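Long-range contact in De novo protein based on the inhibitor Amoebiasin-1 (Entamoeba histolytica, PDB 5SWK), which probably inhibits papain-like cysteine proteases as a member of the chagasin family: residues D[24-29]-D[66-71]. Numbering follows the deposited sequence. Where two conformers were deposited one is given.
Sequences EIILHG and KYHIKI
His68 holds Glu24 across two neighbouring antiparallel strands, 24-29 and 66-71. Its ND1 gives a hydrogen bond to Glu24 OE2 at 2.9 Å. The oxygen lies near the plane of the ring, at its edge. The carboxylate, by contrast, is met from above its plane, and the two flat groups stand 77° apart. The Glu24 chain starts anti to its own nitrogen (chi1 -173°) and runs extended, which carries OE2 diagonally from Glu24, paired with Lys70, to His68.

Ile26 lies beside His68, and both side chains point the same way. Its CG1 sits over one face of the ring, 4.2 Å from the centroid, in a CH-pi contact, while CD1 reaches CE1. The other branch, CG2, meets Lys66 CD at 3.6 Å. Lys66 thus lays its methylenes against Ile26, and its NZ goes on to a salt bridge with Asp54.

The other face, with Ile25, Leu27, Tyr67 and Ile69, is mostly apolar. Ile25 and Ile69 form a hydrogen-bonded pair, their CB atoms 4.2 Å apart. Leu27 CD1 touches Ile69 CD1 at 4.1 Å. Both residues also pack on Leu83 of strand 77-86, so this face looks into the core between the sheets of the immunoglobulin-like chagasin fold. Phe103 of the second subunit packs on Ile25 and Leu27. Tyr67 turns a ring edge to Gly29 CA, with CE2 4.0 Å away, and its ring also meets those of Trp37 and Tyr51.

Four backbone hydrogen bonds join Ile25 to Ile69 and Leu27 to Tyr67, two per pair. On the face of Glu24, Ile26 and His68, one directed side-chain bond adds to CH-pi and aliphatic packing. The ND1 bond, with Ile26 over one face, probably helps to set the ring's rotation. The carboxylate may favour protonated His68, although the bond needs only a proton on ND1.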
loop_
_atom_site.group_PDB
_atom_site.type_symbol
_atom_site.label_atom_id
_atom_site.label_comp_id
_atom_site.label_asym_id
_atom_site.label_seq_id
_atom_site.Cartn_x
_atom_site.Cartn_y
_atom_site.Cartn_z
ATOM N N GLU D 24 26.095 -3.051 -11.390
ATOM C CA GLU D 24 25.686 -3.458 -10.059
ATOM C C GLU D 24 25.548 -2.307 -9.077
ATOM O O GLU D 24 26.445 -1.476 -8.937
ATOM C CB GLU D 24 26.683 -4.484 -9.514
ATOM C CG GLU D 24 26.278 -5.101 -8.194
ATOM C CD GLU D 24 27.104 -6.330 -7.861
ATOM O OE1 GLU D 24 28.348 -6.222 -7.852
ATOM O OE2 GLU D 24 26.510 -7.403 -7.628
ATOM N N ILE D 25 24.401 -2.273 -8.403
ATOM C CA ILE D 25 24.166 -1.358 -7.295
ATOM C C ILE D 25 24.249 -2.154 -5.999
ATOM O O ILE D 25 23.671 -3.234 -5.900
ATOM C CB ILE D 25 22.788 -0.681 -7.399
ATOM C CG1 ILE D 25 22.595 -0.045 -8.780
ATOM C CG2 ILE D 25 22.601 0.338 -6.287
ATOM C CD1 ILE D 25 21.154 0.383 -9.034
ATOM N N ILE D 26 24.984 -1.645 -5.018
ATOM C CA ILE D 26 25.094 -2.334 -3.748
ATOM C C ILE D 26 24.696 -1.395 -2.619
ATOM O O ILE D 26 25.258 -0.312 -2.473
ATOM C CB ILE D 26 26.520 -2.869 -3.506
ATOM C CG1 ILE D 26 26.979 -3.729 -4.687
ATOM C CG2 ILE D 26 26.570 -3.659 -2.210
ATOM C CD1 ILE D 26 28.403 -4.254 -4.567
ATOM N N LEU D 27 23.714 -1.812 -1.825
ATOM C CA LEU D 27 23.208 -0.972 -0.745
ATOM C C LEU D 27 23.131 -1.762 0.541
ATOM O O LEU D 27 22.686 -2.909 0.538
ATOM C CB LEU D 27 21.828 -0.416 -1.099
ATOM C CG LEU D 27 21.706 0.341 -2.423
ATOM C CD1 LEU D 27 20.248 0.510 -2.780
ATOM C CD2 LEU D 27 22.382 1.691 -2.320
ATOM N N HIS D 28 23.574 -1.175 1.647
ATOM C CA HIS D 28 23.489 -1.886 2.913
ATOM C C HIS D 28 22.038 -1.940 3.365
ATOM O O HIS D 28 21.263 -1.015 3.130
ATOM C CB HIS D 28 24.358 -1.238 3.996
ATOM C CG HIS D 28 24.460 -2.056 5.249
ATOM N ND1 HIS D 28 25.432 -3.016 5.435
ATOM C CD2 HIS D 28 23.698 -2.072 6.370
ATOM C CE1 HIS D 28 25.271 -3.581 6.618
ATOM N NE2 HIS D 28 24.226 -3.025 7.206
ATOM N N GLY D 29 21.687 -3.045 4.009
ATOM C CA GLY D 29 20.341 -3.302 4.475
ATOM C C GLY D 29 20.400 -4.274 5.639
ATOM O O GLY D 29 21.397 -4.988 5.820
ATOM N N LYS D 66 24.202 -6.748 2.498
ATOM C CA LYS D 66 24.099 -5.852 1.366
ATOM C C LYS D 66 23.161 -6.398 0.313
ATOM O O LYS D 66 23.160 -7.587 0.018
ATOM C CB LYS D 66 25.488 -5.593 0.768
ATOM C CG LYS D 66 26.427 -4.939 1.763
ATOM C CD LYS D 66 27.686 -4.395 1.133
ATOM C CE LYS D 66 28.552 -3.749 2.204
ATOM N NZ LYS D 66 28.681 -4.646 3.394
ATOM N N TYR D 67 22.349 -5.513 -0.245
ATOM C CA TYR D 67 21.512 -5.872 -1.372
ATOM C C TYR D 67 22.271 -5.568 -2.645
ATOM O O TYR D 67 22.815 -4.477 -2.812
ATOM C CB TYR D 67 20.173 -5.123 -1.318
ATOM C CG TYR D 67 19.255 -5.718 -0.282
ATOM C CD1 TYR D 67 18.294 -6.659 -0.634
ATOM C CD2 TYR D 67 19.377 -5.372 1.055
ATOM C CE1 TYR D 67 17.464 -7.222 0.321
ATOM C CE2 TYR D 67 18.562 -5.928 2.012
ATOM C CZ TYR D 67 17.604 -6.850 1.643
ATOM O OH TYR D 67 16.790 -7.395 2.607
ATOM N N HIS D 68 22.339 -6.563 -3.515
ATOM C CA HIS D 68 22.956 -6.417 -4.814
ATOM C C HIS D 68 21.853 -6.300 -5.840
ATOM O O HIS D 68 21.103 -7.249 -6.072
ATOM C CB HIS D 68 23.865 -7.608 -5.133
ATOM C CG HIS D 68 25.093 -7.685 -4.278
ATOM N ND1 HIS D 68 26.363 -7.793 -4.806
ATOM C CD2 HIS D 68 25.244 -7.689 -2.932
ATOM C CE1 HIS D 68 27.242 -7.857 -3.821
ATOM N NE2 HIS D 68 26.591 -7.793 -2.674
ATOM N N ILE D 69 21.727 -5.123 -6.437
ATOM C CA ILE D 69 20.745 -4.942 -7.485
ATOM C C ILE D 69 21.471 -4.850 -8.818
ATOM O O ILE D 69 22.115 -3.854 -9.129
ATOM C CB ILE D 69 19.870 -3.702 -7.261
ATOM C CG1 ILE D 69 19.193 -3.762 -5.882
ATOM C CG2 ILE D 69 18.806 -3.611 -8.351
ATOM C CD1 ILE D 69 19.947 -3.058 -4.770
ATOM N N LYS D 70 21.371 -5.918 -9.594
ATOM C CA LYS D 70 22.033 -5.997 -10.880
ATOM C C LYS D 70 21.093 -5.487 -11.958
ATOM O O LYS D 70 20.018 -6.044 -12.151
ATOM C CB LYS D 70 22.464 -7.444 -11.166
ATOM C CG LYS D 70 23.110 -7.655 -12.526
ATOM N N ILE D 71 21.476 -4.416 -12.646
ATOM C CA ILE D 71 20.639 -3.899 -13.716
ATOM C C ILE D 71 21.267 -4.197 -15.068
ATOM O O ILE D 71 22.486 -4.291 -15.192
ATOM C CB ILE D 71 20.397 -2.378 -13.589
ATOM C CG1 ILE D 71 21.724 -1.613 -13.652
ATOM C CG2 ILE D 71 19.630 -2.055 -12.307
ATOM C CD1 ILE D 71 21.557 -0.100 -13.766
#